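Local atomic coordinates of succinate-semialdehyde dehydrogenase (PDB entry 4ITA), a protein that oxidises succinic semialdehyde to succinate, probably with NADP+ as the hydride acceptor, and binds NADPH in a Rossmann-type cofactor domain. Residues A[31-36]-A[181-186]; A[125-130]-A[194-199]; A[154-159]-A[190-195]. All coordinates share one frame; numbering follows the deposited sequence.

Interaction 1: residues A[31-36]-A[181-186]. With EDO (1,2-ethanediol), chain E.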
loop_
_atom_site.group_PDB
_atom_site.type_symbol
_atom_site.label_atom_id
_atom_site.label_comp_id
_atom_site.label_asym_id
_atom_site.label_seq_id
_atom_site.Cartn_x
_atom_site.Cartn_y
_atom_site.Cartn_z
ATOM N N LEU A 31 -10.209 -6.292 -21.131
ATOM C CA LEU A 31 -9.442 -5.160 -20.610
ATOM C C LEU A 31 -9.606 -3.908 -21.472
ATOM O O LEU A 31 -9.726 -2.803 -20.943
ATOM C CB LEU A 31 -7.967 -5.539 -20.424
ATOM C CG LEU A 31 -7.759 -6.670 -19.410
ATOM C CD1 LEU A 31 -6.290 -7.058 -19.326
ATOM C CD2 LEU A 31 -8.282 -6.283 -18.032
ATOM N N ALA A 32 -9.650 -4.073 -22.791
ATOM C CA ALA A 32 -9.923 -2.942 -23.675
ATOM C C ALA A 32 -11.294 -2.344 -23.368
ATOM O O ALA A 32 -11.442 -1.124 -23.314
ATOM C CB ALA A 32 -9.854 -3.371 -25.132
ATOM N N LYS A 33 -12.291 -3.198 -23.165
ATOM C CA LYS A 33 -13.631 -2.707 -22.863
ATOM C C LYS A 33 -13.680 -2.029 -21.498
ATOM O O LYS A 33 -14.342 -1.005 -21.335
ATOM C CB LYS A 33 -14.678 -3.821 -22.958
ATOM C CG LYS A 33 -16.109 -3.295 -22.823
ATOM C CD LYS A 33 -17.160 -4.322 -23.190
ATOM C CE LYS A 33 -17.255 -5.423 -22.164
ATOM N NZ LYS A 33 -18.222 -6.468 -22.631
ATOM N N ALA A 34 -12.972 -2.590 -20.522
ATOM C CA ALA A 34 -12.894 -1.967 -19.199
ATOM C C ALA A 34 -12.281 -0.576 -19.269
ATOM O O ALA A 34 -12.740 0.351 -18.599
ATOM C CB ALA A 34 -12.091 -2.838 -18.256
ATOM N N GLN A 35 -11.244 -0.421 -20.080
ATOM C CA GLN A 35 -10.605 0.872 -20.230
ATOM C C GLN A 35 -11.549 1.899 -20.846
ATOM O O GLN A 35 -11.648 3.037 -20.366
ATOM C CB GLN A 35 -9.322 0.750 -21.053
ATOM C CG GLN A 35 -8.606 2.071 -21.228
ATOM C CD GLN A 35 -8.182 2.663 -19.899
ATOM O OE1 GLN A 35 -7.934 1.935 -18.931
ATOM N NE2 GLN A 35 -8.103 3.991 -19.836
ATOM N N GLU A 36 -12.259 1.500 -21.895
ATOM C CA GLU A 36 -13.240 2.384 -22.507
ATOM C C GLU A 36 -14.347 2.718 -21.511
ATOM O O GLU A 36 -14.773 3.872 -21.400
ATOM C CB GLU A 36 -13.820 1.709 -23.740
ATOM C CG GLU A 36 -14.807 2.549 -24.512
ATOM C CD GLU A 36 -15.139 1.910 -25.842
ATOM O OE1 GLU A 36 -16.215 1.285 -25.945
ATOM O OE2 GLU A 36 -14.309 2.016 -26.771
ATOM N N VAL A 181 -17.882 -1.930 -16.550
ATOM C CA VAL A 181 -17.552 -1.413 -15.232
ATOM C C VAL A 181 -17.169 -2.538 -14.274
ATOM O O VAL A 181 -16.301 -2.360 -13.420
ATOM C CB VAL A 181 -18.696 -0.524 -14.690
ATOM C CG1 VAL A 181 -18.517 -0.224 -13.204
ATOM C CG2 VAL A 181 -18.774 0.763 -15.508
ATOM N N PHE A 182 -17.821 -3.686 -14.407
ATOM C CA PHE A 182 -17.448 -4.869 -13.641
ATOM C C PHE A 182 -17.500 -6.069 -14.568
ATOM O O PHE A 182 -18.518 -6.302 -15.222
ATOM C CB PHE A 182 -18.390 -5.093 -12.449
ATOM C CG PHE A 182 -17.978 -6.246 -11.566
ATOM C CD1 PHE A 182 -18.257 -7.565 -11.927
ATOM C CD2 PHE A 182 -17.313 -6.009 -10.380
ATOM C CE1 PHE A 182 -17.862 -8.627 -11.112
ATOM C CE2 PHE A 182 -16.916 -7.063 -9.560
ATOM C CZ PHE A 182 -17.192 -8.371 -9.931
ATOM N N GLN A 183 -16.420 -6.841 -14.618
ATOM C CA GLN A 183 -16.406 -8.032 -15.456
ATOM C C GLN A 183 -15.802 -9.202 -14.722
ATOM O O GLN A 183 -14.697 -9.111 -14.188
ATOM C CB GLN A 183 -15.626 -7.798 -16.754
ATOM C CG GLN A 183 -16.246 -6.766 -17.694
ATOM C CD GLN A 183 -15.383 -6.540 -18.924
ATOM O OE1 GLN A 183 -15.609 -7.132 -19.986
ATOM N NE2 GLN A 183 -14.372 -5.701 -18.780
ATOM N N THR A 184 -16.529 -10.308 -14.721
ATOM C CA THR A 184 -16.015 -11.579 -14.244
ATOM C C THR A 184 -15.173 -12.250 -15.317
ATOM O O THR A 184 -15.610 -12.404 -16.460
ATOM C CB THR A 184 -17.177 -12.478 -13.850
ATOM O OG1 THR A 184 -17.715 -11.987 -12.618
ATOM C CG2 THR A 184 -16.733 -13.934 -13.676
ATOM N N LEU A 185 -13.951 -12.614 -14.947
ATOM C CA LEU A 185 -13.049 -13.337 -15.840
ATOM C C LEU A 185 -13.017 -14.792 -15.434
ATOM O O LEU A 185 -12.497 -15.135 -14.364
ATOM C CB LEU A 185 -11.632 -12.757 -15.781
ATOM C CG LEU A 185 -11.490 -11.245 -15.973
ATOM C CD1 LEU A 185 -10.023 -10.850 -15.903
ATOM C CD2 LEU A 185 -12.097 -10.789 -17.292
ATOM N N LEU A 186 -13.566 -15.660 -16.280
ATOM C CA LEU A 186 -13.476 -17.099 -16.044
ATOM C C LEU A 186 -12.100 -17.557 -16.497
ATOM O O LEU A 186 -11.917 -17.989 -17.633
ATOM C CB LEU A 186 -14.587 -17.852 -16.782
ATOM C CG LEU A 186 -16.009 -17.566 -16.283
ATOM C CD1 LEU A 186 -17.005 -18.475 -17.017
ATOM C CD2 LEU A 186 -16.131 -17.726 -14.775
HETATM C C1 EDO E . -21.813 -5.767 -15.271
HETATM O O1 EDO E . -22.123 -5.810 -16.667
HETATM C C2 EDO E . -21.667 -4.326 -14.803
HETATM O O2 EDO E . -20.607 -3.668 -15.507
HETATM O O HOH W 1 -18.884 -7.684 -20.001
#
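The aliphatic end of Lys33 and the amide of Gln183 meet at a slant where helix 24-41 packs on strand 182-185, which pairs with strand 152-156 in the parallel part of the Rossmann sheet. The direct touches are van der Waals. Lys33 CE comes within 3.2 Å of Gln183 OE1, while the methyl of Ala34 sits 3.7 Å from Gln183 NE2, so the two ends of the amide lie against neighbouring residues of the helix.

The polar linkage is indirect. One water accepts from Lys33 NZ at 3.0 Å and donates, weakly, to Gln183 OE1. Lys33 keeps CG anti to its N (chi1 -173°) and bends at chi3 (71°), which brings NZ to that water; its main partner is Glu179, in a salt bridge. Gln183, extended beyond CG, sends NE2 to the backbone carbonyl of Lys30, one turn earlier on the helix.

One residue before Gln183, Phe182 N gives a 3.0 Å hydrogen bond to O2 of an ethanediol.

The chemistry implies that Gln183 fastens the helix to the strand through its buried amide: NE2 is held by a main-chain carbonyl, whereas OE1 has a looser, water-mediated tie to a lysine already paired.

Interaction 2: residues A[125-130]-A[194-199]. With NDP (NADPH dihydro-nicotinamide-adenine-dinucleotide phosphate), chain C; EDO (1,2-ethanediol), chain N.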
loop_
_atom_site.group_PDB
_atom_site.type_symbol
_atom_site.label_atom_id
_atom_site.label_comp_id
_atom_site.label_asym_id
_atom_site.label_seq_id
_atom_site.Cartn_x
_atom_site.Cartn_y
_atom_site.Cartn_z
ATOM N N ILE A 125 -8.644 0.575 -13.941
ATOM C CA ILE A 125 -8.988 -0.832 -13.780
ATOM C C ILE A 125 -8.280 -1.451 -12.572
ATOM O O ILE A 125 -7.050 -1.437 -12.476
ATOM C CB ILE A 125 -8.610 -1.660 -15.023
ATOM C CG1 ILE A 125 -9.242 -1.098 -16.301
ATOM C CG2 ILE A 125 -9.007 -3.111 -14.828
ATOM C CD1 ILE A 125 -8.715 -1.776 -17.573
ATOM N N LEU A 126 -9.078 -2.020 -11.676
ATOM C CA LEU A 126 -8.595 -2.803 -10.539
ATOM C C LEU A 126 -8.828 -4.286 -10.807
ATOM O O LEU A 126 -9.939 -4.697 -11.158
ATOM C CB LEU A 126 -9.354 -2.396 -9.268
ATOM C CG LEU A 126 -9.185 -3.230 -7.991
ATOM C CD1 LEU A 126 -7.756 -3.161 -7.453
ATOM C CD2 LEU A 126 -10.163 -2.756 -6.923
ATOM N N LEU A 127 -7.773 -5.081 -10.666
ATOM C CA LEU A 127 -7.887 -6.533 -10.660
ATOM C C LEU A 127 -8.150 -7.011 -9.246
ATOM O O LEU A 127 -7.449 -6.620 -8.315
ATOM C CB LEU A 127 -6.596 -7.182 -11.163
ATOM C CG LEU A 127 -6.413 -8.674 -10.839
ATOM C CD1 LEU A 127 -7.422 -9.548 -11.555
ATOM C CD2 LEU A 127 -5.006 -9.106 -11.201
ATOM N N ALA A 128 -9.151 -7.872 -9.092
ATOM C CA ALA A 128 -9.404 -8.556 -7.829
ATOM C C ALA A 128 -9.329 -10.065 -8.008
ATOM O O ALA A 128 -9.959 -10.626 -8.906
ATOM C CB ALA A 128 -10.743 -8.176 -7.291
ATOM N N VAL A 129 -8.571 -10.715 -7.134
ATOM C CA VAL A 129 -8.478 -12.169 -7.090
ATOM C C VAL A 129 -9.092 -12.617 -5.772
ATOM O O VAL A 129 -8.664 -12.177 -4.697
ATOM C CB VAL A 129 -7.017 -12.646 -7.185
ATOM C CG1 VAL A 129 -6.931 -14.164 -7.002
ATOM C CG2 VAL A 129 -6.414 -12.230 -8.518
ATOM N N MET A 130 -10.112 -13.469 -5.854
ATOM C CA MET A 130 -10.949 -13.792 -4.695
ATOM C C MET A 130 -11.054 -15.295 -4.440
ATOM O O MET A 130 -10.875 -16.096 -5.350
ATOM C CB MET A 130 -12.344 -13.184 -4.874
ATOM C CG MET A 130 -12.347 -11.652 -4.810
ATOM S SD MET A 130 -12.016 -10.928 -3.165
ATOM C CE MET A 130 -10.831 -9.643 -3.575
ATOM N N GLN A 194 -0.976 -12.189 -17.043
ATOM C CA GLN A 194 -1.311 -11.325 -18.177
ATOM C C GLN A 194 -2.072 -10.083 -17.722
ATOM O O GLN A 194 -1.812 -8.970 -18.183
ATOM C CB GLN A 194 -2.165 -12.075 -19.199
ATOM C CG GLN A 194 -2.627 -11.189 -20.353
ATOM C CD GLN A 194 -3.612 -11.872 -21.273
ATOM O OE1 GLN A 194 -3.836 -13.075 -21.177
ATOM N NE2 GLN A 194 -4.223 -11.097 -22.161
ATOM N N VAL A 195 -3.014 -10.276 -16.806
ATOM C CA VAL A 195 -3.826 -9.166 -16.324
ATOM C C VAL A 195 -2.969 -8.153 -15.553
ATOM O O VAL A 195 -3.019 -6.954 -15.821
ATOM C CB VAL A 195 -5.001 -9.664 -15.484
ATOM C CG1 VAL A 195 -5.891 -8.494 -15.097
ATOM C CG2 VAL A 195 -5.815 -10.679 -16.274
ATOM N N ILE A 196 -2.163 -8.638 -14.615
ATOM C CA ILE A 196 -1.293 -7.749 -13.839
ATOM C C ILE A 196 -0.319 -6.967 -14.724
ATOM O O ILE A 196 -0.020 -5.795 -14.456
ATOM C CB ILE A 196 -0.487 -8.542 -12.784
ATOM C CG1 ILE A 196 -1.426 -9.196 -11.773
ATOM C CG2 ILE A 196 0.543 -7.643 -12.082
ATOM C CD1 ILE A 196 -0.750 -10.221 -10.892
ATOM N N LYS A 197 0.171 -7.614 -15.781
ATOM C CA LYS A 197 1.148 -6.984 -16.666
ATOM C C LYS A 197 0.524 -6.065 -17.710
ATOM O O LYS A 197 1.244 -5.348 -18.413
ATOM C CB LYS A 197 2.006 -8.043 -17.371
ATOM C CG LYS A 197 3.050 -8.657 -16.458
ATOM C CD LYS A 197 3.919 -9.662 -17.188
ATOM C CE LYS A 197 5.127 -10.031 -16.350
ATOM N NZ LYS A 197 5.946 -11.081 -17.017
ATOM N N ASP A 198 -0.802 -6.070 -17.827
ATOM C CA ASP A 198 -1.445 -5.231 -18.833
ATOM C C ASP A 198 -1.348 -3.771 -18.407
ATOM O O ASP A 198 -1.658 -3.439 -17.267
ATOM C CB ASP A 198 -2.902 -5.631 -19.017
ATOM C CG ASP A 198 -3.544 -4.917 -20.189
ATOM O OD1 ASP A 198 -3.962 -3.754 -20.026
ATOM O OD2 ASP A 198 -3.607 -5.520 -21.281
ATOM N N PRO A 199 -0.918 -2.888 -19.322
ATOM C CA PRO A 199 -0.701 -1.490 -18.924
ATOM C C PRO A 199 -1.967 -0.766 -18.467
ATOM O O PRO A 199 -1.867 0.224 -17.741
ATOM C CB PRO A 199 -0.142 -0.839 -20.195
ATOM C CG PRO A 199 -0.484 -1.777 -21.306
ATOM C CD PRO A 199 -0.487 -3.146 -20.705
HETATM P PA NDP C . -6.009 -19.886 -2.769
HETATM O O1A NDP C . -4.950 -18.863 -2.476
HETATM O O2A NDP C . -5.615 -21.256 -3.246
HETATM O O5B NDP C . -7.008 -19.277 -3.860
HETATM C C5B NDP C . -7.561 -17.960 -3.737
HETATM C C4B NDP C . -7.659 -17.286 -5.103
HETATM O O4B NDP C . -6.338 -17.086 -5.614
HETATM C C3B NDP C . -8.371 -18.132 -6.151
HETATM O O3B NDP C . -9.027 -17.258 -7.079
HETATM C C2B NDP C . -7.223 -18.836 -6.850
HETATM O O2B NDP C . -7.528 -19.244 -8.177
HETATM C C1B NDP C . -6.227 -17.710 -6.895
HETATM N N9A NDP C . -4.821 -18.121 -7.023
HETATM C C8A NDP C . -4.201 -19.179 -6.463
HETATM N N7A NDP C . -2.889 -19.181 -6.799
HETATM C C5A NDP C . -2.666 -18.100 -7.562
HETATM C C6A NDP C . -1.519 -17.493 -8.256
HETATM N N6A NDP C . -0.303 -18.070 -8.180
HETATM N N1A NDP C . -1.739 -16.360 -8.949
HETATM C C2A NDP C . -2.942 -15.775 -9.025
HETATM N N3A NDP C . -4.034 -16.272 -8.426
HETATM C C4A NDP C . -3.943 -17.406 -7.701
HETATM O O3 NDP C . -6.887 -19.924 -1.400
HETATM P PN NDP C . -7.704 -21.097 -0.629
HETATM O O1N NDP C . -6.946 -22.406 -0.637
HETATM O O2N NDP C . -9.129 -21.034 -1.108
HETATM O O5D NDP C . -7.665 -20.537 0.880
HETATM C C5D NDP C . -8.343 -19.336 1.222
HETATM C C4D NDP C . -7.410 -18.426 2.000
HETATM O O4D NDP C . -7.926 -17.087 1.997
HETATM C C3D NDP C . -7.277 -18.819 3.458
HETATM O O3D NDP C . -5.911 -18.716 3.874
HETATM C C2D NDP C . -8.174 -17.798 4.131
HETATM O O2D NDP C . -7.822 -17.648 5.506
HETATM C C1D NDP C . -7.882 -16.550 3.322
HETATM N N1N NDP C . -8.936 -15.550 3.539
HETATM C C2N NDP C . -8.615 -14.271 3.798
HETATM C C3N NDP C . -9.527 -13.443 4.450
HETATM C C7N NDP C . -9.217 -12.002 4.728
HETATM O O7N NDP C . -10.080 -11.162 4.478
HETATM N N7N NDP C . -8.036 -11.666 5.238
HETATM C C4N NDP C . -10.863 -13.973 4.914
HETATM C C5N NDP C . -11.218 -15.156 4.139
HETATM C C6N NDP C . -10.239 -15.897 3.484
HETATM P P2B NDP C . -7.888 -20.770 -8.527
HETATM O O1X NDP C . -8.104 -20.707 -10.012
HETATM O O2X NDP C . -6.688 -21.601 -8.140
HETATM O O3X NDP C . -9.132 -21.143 -7.778
HETATM C C1 EDO N . -0.745 -15.223 -21.773
HETATM O O1 EDO N . -0.871 -13.864 -22.190
HETATM C C2 EDO N . 0.597 -15.388 -21.069
HETATM O O2 EDO N . 0.665 -14.604 -19.864
#
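Met130 O, just past the end of strand 115-129, accepts a hydrogen bond from the hydroxyl O3B of the adenosine ribose of NADPH at 2.8 Å. One residue back, Val129 turns CG1 to the same sugar and approaches its ring oxygen O4B to 3.3 Å, so this part of the chain meets the cofactor through a carbonyl and a methyl branch.

Farther down the strand the contact with helix 192-197 is wholly apolar and rests on Leu127. Its two methyls divide the work: CD2 reaches CG1 of Ile196 at 3.6 Å, and CD1 lies 4.0 Å from CG1 of Val195. With CG anti to the backbone N (chi1 163°) and chi2 at 67°, the leucine spreads this fork under two successive residues of the helix. Val195 answers with the branch anti to its own N, and that CG1 stands nearly equidistant from both leucine methyls.

This is the layered core of a Rossmann fold. Helix 192-197 belongs to the beta-alpha-beta crossover that leaves strand 182-185 and returns as strand 201-207, passing over strands 152-156 and 115-129 on the way. Leu126 and Ala128 instead pack on Phe142 of helix 137-149, which covers the other face of the sheet, while Ile27 of helix 24-41 touches Val195 on this one.

Just after the packing residues, Asp198 N bonds back to Val195 O at 3.1 Å, and Lys225 NZ takes up Ile196 O. Asp198 then turns its carboxylate to a salt bridge with Arg200.

Interaction 3: residues A[154-159]-A[190-195]. With NDP (NADPH dihydro-nicotinamide-adenine-dinucleotide phosphate), chain C; EDO (1,2-ethanediol), chain H; EDO (1,2-ethanediol), chain N.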
loop_
_atom_site.group_PDB
_atom_site.type_symbol
_atom_site.label_atom_id
_atom_site.label_comp_id
_atom_site.label_asym_id
_atom_site.label_seq_id
_atom_site.Cartn_x
_atom_site.Cartn_y
_atom_site.Cartn_z
ATOM N N VAL A 154 -12.059 -5.921 -12.746
ATOM C CA VAL A 154 -12.105 -7.258 -13.320
ATOM C C VAL A 154 -11.868 -8.245 -12.190
ATOM O O VAL A 154 -10.959 -8.064 -11.377
ATOM C CB VAL A 154 -11.110 -7.448 -14.503
ATOM C CG1 VAL A 154 -11.530 -6.579 -15.686
ATOM C CG2 VAL A 154 -9.666 -7.128 -14.082
ATOM N N LEU A 155 -12.713 -9.266 -12.132
ATOM C CA LEU A 155 -12.673 -10.262 -11.067
ATOM C C LEU A 155 -12.170 -11.598 -11.583
ATOM O O LEU A 155 -12.738 -12.151 -12.526
ATOM C CB LEU A 155 -14.074 -10.468 -10.501
ATOM C CG LEU A 155 -14.291 -11.686 -9.597
ATOM C CD1 LEU A 155 -13.522 -11.585 -8.285
ATOM C CD2 LEU A 155 -15.783 -11.910 -9.342
ATOM N N LYS A 156 -11.117 -12.117 -10.964
ATOM C CA LYS A 156 -10.739 -13.513 -11.132
ATOM C C LYS A 156 -11.141 -14.219 -9.849
ATOM O O LYS A 156 -10.494 -14.081 -8.805
ATOM C CB LYS A 156 -9.238 -13.665 -11.414
ATOM C CG LYS A 156 -8.787 -15.113 -11.634
ATOM C CD LYS A 156 -8.180 -15.762 -10.380
ATOM C CE LYS A 156 -7.733 -17.208 -10.640
ATOM N NZ LYS A 156 -8.881 -18.156 -10.805
ATOM N N HIS A 157 -12.255 -14.936 -9.915
ATOM C CA HIS A 157 -12.755 -15.670 -8.765
ATOM C C HIS A 157 -12.114 -17.053 -8.742
ATOM O O HIS A 157 -11.440 -17.468 -9.690
ATOM C CB HIS A 157 -14.287 -15.772 -8.817
ATOM C CG HIS A 157 -14.947 -15.666 -7.478
ATOM N ND1 HIS A 157 -14.345 -16.098 -6.315
ATOM C CD2 HIS A 157 -16.156 -15.170 -7.118
ATOM C CE1 HIS A 157 -15.154 -15.871 -5.294
ATOM N NE2 HIS A 157 -16.261 -15.312 -5.754
ATOM N N ALA A 158 -12.333 -17.771 -7.651
ATOM C CA ALA A 158 -11.824 -19.126 -7.521
ATOM C C ALA A 158 -12.446 -20.010 -8.601
ATOM O O ALA A 158 -13.601 -19.812 -8.992
ATOM C CB ALA A 158 -12.151 -19.657 -6.144
ATOM N N SER A 159 -11.690 -21.000 -9.063
ATOM C CA SER A 159 -12.122 -21.822 -10.191
ATOM C C SER A 159 -13.295 -22.742 -9.885
ATOM O O SER A 159 -13.923 -23.274 -10.807
ATOM C CB SER A 159 -10.946 -22.634 -10.732
ATOM O OG SER A 159 -10.053 -21.812 -11.451
ATOM N N SER A 190 -2.977 -19.363 -13.637
ATOM C CA SER A 190 -1.872 -19.095 -14.566
ATOM C C SER A 190 -2.130 -17.909 -15.493
ATOM O O SER A 190 -1.207 -17.401 -16.132
ATOM C CB SER A 190 -1.554 -20.332 -15.412
ATOM O OG SER A 190 -2.622 -20.624 -16.302
ATOM N N GLN A 191 -3.381 -17.466 -15.558
ATOM C CA GLN A 191 -3.775 -16.435 -16.508
ATOM C C GLN A 191 -3.767 -15.045 -15.888
ATOM O O GLN A 191 -3.952 -14.040 -16.578
ATOM C CB GLN A 191 -5.161 -16.758 -17.059
ATOM C CG GLN A 191 -5.261 -18.166 -17.625
ATOM C CD GLN A 191 -6.547 -18.404 -18.371
ATOM O OE1 GLN A 191 -7.494 -18.969 -17.832
ATOM N NE2 GLN A 191 -6.576 -18.003 -19.637
ATOM N N VAL A 192 -3.555 -14.990 -14.583
ATOM C CA VAL A 192 -3.579 -13.724 -13.852
ATOM C C VAL A 192 -2.389 -12.822 -14.212
ATOM O O VAL A 192 -2.515 -11.595 -14.264
ATOM C CB VAL A 192 -3.642 -13.990 -12.339
ATOM C CG1 VAL A 192 -3.472 -12.701 -11.545
ATOM C CG2 VAL A 192 -4.966 -14.647 -11.995
ATOM N N GLU A 193 -1.235 -13.431 -14.480
ATOM C CA GLU A 193 -0.047 -12.655 -14.820
ATOM C C GLU A 193 -0.294 -11.706 -16.004
ATOM O O GLU A 193 0.128 -10.545 -15.975
ATOM C CB GLU A 193 1.146 -13.589 -15.079
ATOM C CG GLU A 193 2.413 -12.879 -15.550
ATOM C CD GLU A 193 3.639 -13.779 -15.557
ATOM O OE1 GLU A 193 3.586 -14.886 -14.988
ATOM O OE2 GLU A 193 4.658 -13.351 -16.117
ATOM N N GLN A 194 -0.976 -12.189 -17.043
ATOM C CA GLN A 194 -1.311 -11.325 -18.177
ATOM C C GLN A 194 -2.072 -10.083 -17.722
ATOM O O GLN A 194 -1.812 -8.970 -18.183
ATOM C CB GLN A 194 -2.165 -12.075 -19.199
ATOM C CG GLN A 194 -2.627 -11.189 -20.353
ATOM C CD GLN A 194 -3.612 -11.872 -21.273
ATOM O OE1 GLN A 194 -3.836 -13.075 -21.177
ATOM N NE2 GLN A 194 -4.223 -11.097 -22.161
ATOM N N VAL A 195 -3.014 -10.276 -16.806
ATOM C CA VAL A 195 -3.826 -9.166 -16.324
ATOM C C VAL A 195 -2.969 -8.153 -15.553
ATOM O O VAL A 195 -3.019 -6.954 -15.821
ATOM C CB VAL A 195 -5.001 -9.664 -15.484
ATOM C CG1 VAL A 195 -5.891 -8.494 -15.097
ATOM C CG2 VAL A 195 -5.815 -10.679 -16.274
HETATM P PA NDP C . -6.009 -19.886 -2.769
HETATM O O1A NDP C . -4.950 -18.863 -2.476
HETATM O O2A NDP C . -5.615 -21.256 -3.246
HETATM O O5B NDP C . -7.008 -19.277 -3.860
HETATM C C5B NDP C . -7.561 -17.960 -3.737
HETATM C C4B NDP C . -7.659 -17.286 -5.103
HETATM O O4B NDP C . -6.338 -17.086 -5.614
HETATM C C3B NDP C . -8.371 -18.132 -6.151
HETATM O O3B NDP C . -9.027 -17.258 -7.079
HETATM C C2B NDP C . -7.223 -18.836 -6.850
HETATM O O2B NDP C . -7.528 -19.244 -8.177
HETATM C C1B NDP C . -6.227 -17.710 -6.895
HETATM N N9A NDP C . -4.821 -18.121 -7.023
HETATM C C8A NDP C . -4.201 -19.179 -6.463
HETATM N N7A NDP C . -2.889 -19.181 -6.799
HETATM C C5A NDP C . -2.666 -18.100 -7.562
HETATM C C6A NDP C . -1.519 -17.493 -8.256
HETATM N N6A NDP C . -0.303 -18.070 -8.180
HETATM N N1A NDP C . -1.739 -16.360 -8.949
HETATM C C2A NDP C . -2.942 -15.775 -9.025
HETATM N N3A NDP C . -4.034 -16.272 -8.426
HETATM C C4A NDP C . -3.943 -17.406 -7.701
HETATM O O3 NDP C . -6.887 -19.924 -1.400
HETATM P PN NDP C . -7.704 -21.097 -0.629
HETATM O O1N NDP C . -6.946 -22.406 -0.637
HETATM O O2N NDP C . -9.129 -21.034 -1.108
HETATM O O5D NDP C . -7.665 -20.537 0.880
HETATM C C5D NDP C . -8.343 -19.336 1.222
HETATM C C4D NDP C . -7.410 -18.426 2.000
HETATM O O4D NDP C . -7.926 -17.087 1.997
HETATM C C3D NDP C . -7.277 -18.819 3.458
HETATM O O3D NDP C . -5.911 -18.716 3.874
HETATM C C2D NDP C . -8.174 -17.798 4.131
HETATM O O2D NDP C . -7.822 -17.648 5.506
HETATM C C1D NDP C . -7.882 -16.550 3.322
HETATM N N1N NDP C . -8.936 -15.550 3.539
HETATM C C2N NDP C . -8.615 -14.271 3.798
HETATM C C3N NDP C . -9.527 -13.443 4.450
HETATM C C7N NDP C . -9.217 -12.002 4.728
HETATM O O7N NDP C . -10.080 -11.162 4.478
HETATM N N7N NDP C . -8.036 -11.666 5.238
HETATM C C4N NDP C . -10.863 -13.973 4.914
HETATM C C5N NDP C . -11.218 -15.156 4.139
HETATM C C6N NDP C . -10.239 -15.897 3.484
HETATM P P2B NDP C . -7.888 -20.770 -8.527
HETATM O O1X NDP C . -8.104 -20.707 -10.012
HETATM O O2X NDP C . -6.688 -21.601 -8.140
HETATM O O3X NDP C . -9.132 -21.143 -7.778
HETATM C C1 EDO H . -2.967 -18.410 -21.038
HETATM O O1 EDO H . -3.963 -17.525 -20.505
HETATM C C2 EDO H . -2.029 -18.853 -19.924
HETATM O O2 EDO H . -2.699 -19.768 -19.049
HETATM C C1 EDO N . -0.745 -15.223 -21.773
HETATM O O1 EDO N . -0.871 -13.864 -22.190
HETATM C C2 EDO N . 0.597 -15.388 -21.069
HETATM O O2 EDO N . 0.665 -14.604 -19.864
#
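Lys156 and Val192 make the tight end of this contact. The aliphatic arm of the lysine crosses the valine at about a right angle, with CD 3.8 Å from Val192 CG2. That same methyl lies 3.8 Å from C2A of the NADPH adenine, so one methyl touches both the lysine arm and the base, from directions roughly at right angles.

Beyond CD the lysine turns polar. Bends at chi2 (-98°, away from a staggered position) and chi4 fold the chain so that NZ reaches O1X of the 2'-phosphate at 2.8 Å. NZ also donates to His157 O at 2.9 Å, there tilted 29° from the carbonyl plane, to Ile187 O, and weakly to the ester oxygen O2B. Ser159 adds to the grip: OG bonds O1X at 2.7 Å and its backbone N gives a nearly straight bond to O3X (168°). Were the lysine replaced by an alanine, the phosphate would probably lose a positive partner, the carbonyls of His157 and Ile187 a donor, and a gap would open beside Val192.

One turn along the helix the fit is slacker. Val154 CG2 and Val195 CG1 pass each other at 4.1 Å.

The other end of 190-195 opens to solvent. Exposed Ser190 shares a hydrogen bond with an ethanediol that also accepts from Gln191 NE2; Gln191 is anchored to the protein through Leu22 O and Gly188 N.

A lysine at the end of the second strand of a Rossmann fold and a serine just after it, together clasping a ribose 2'-phosphate, form a site suited to NADP(H) in an aldehyde dehydrogenase.

Overall arrangement
All three contacts lie on one side of the chain's centre, in the cofactor domain and around the same mixed sheet. Interactions 2 and 3 are closest, with centres 7 Å apart; they share Gln194 and Val195 of helix 192-197 and use neighbouring parallel strands, 115-129 and 152-156. Interaction 1 sits about 10 Å from interaction 2 and 12 Å from interaction 3, joined to interaction 2 by Ala34 against Ile125 and to interaction 3 through strand 182-185, the neighbour of 152-156. The chain order is 31-36, 125-130, 154-159, 181-186, 190-199, so interaction 1 interleaves with the others. Segment 31-36 lies away from the cofactor, whereas the ends of strands 115-129 and 152-156 reach NADPH.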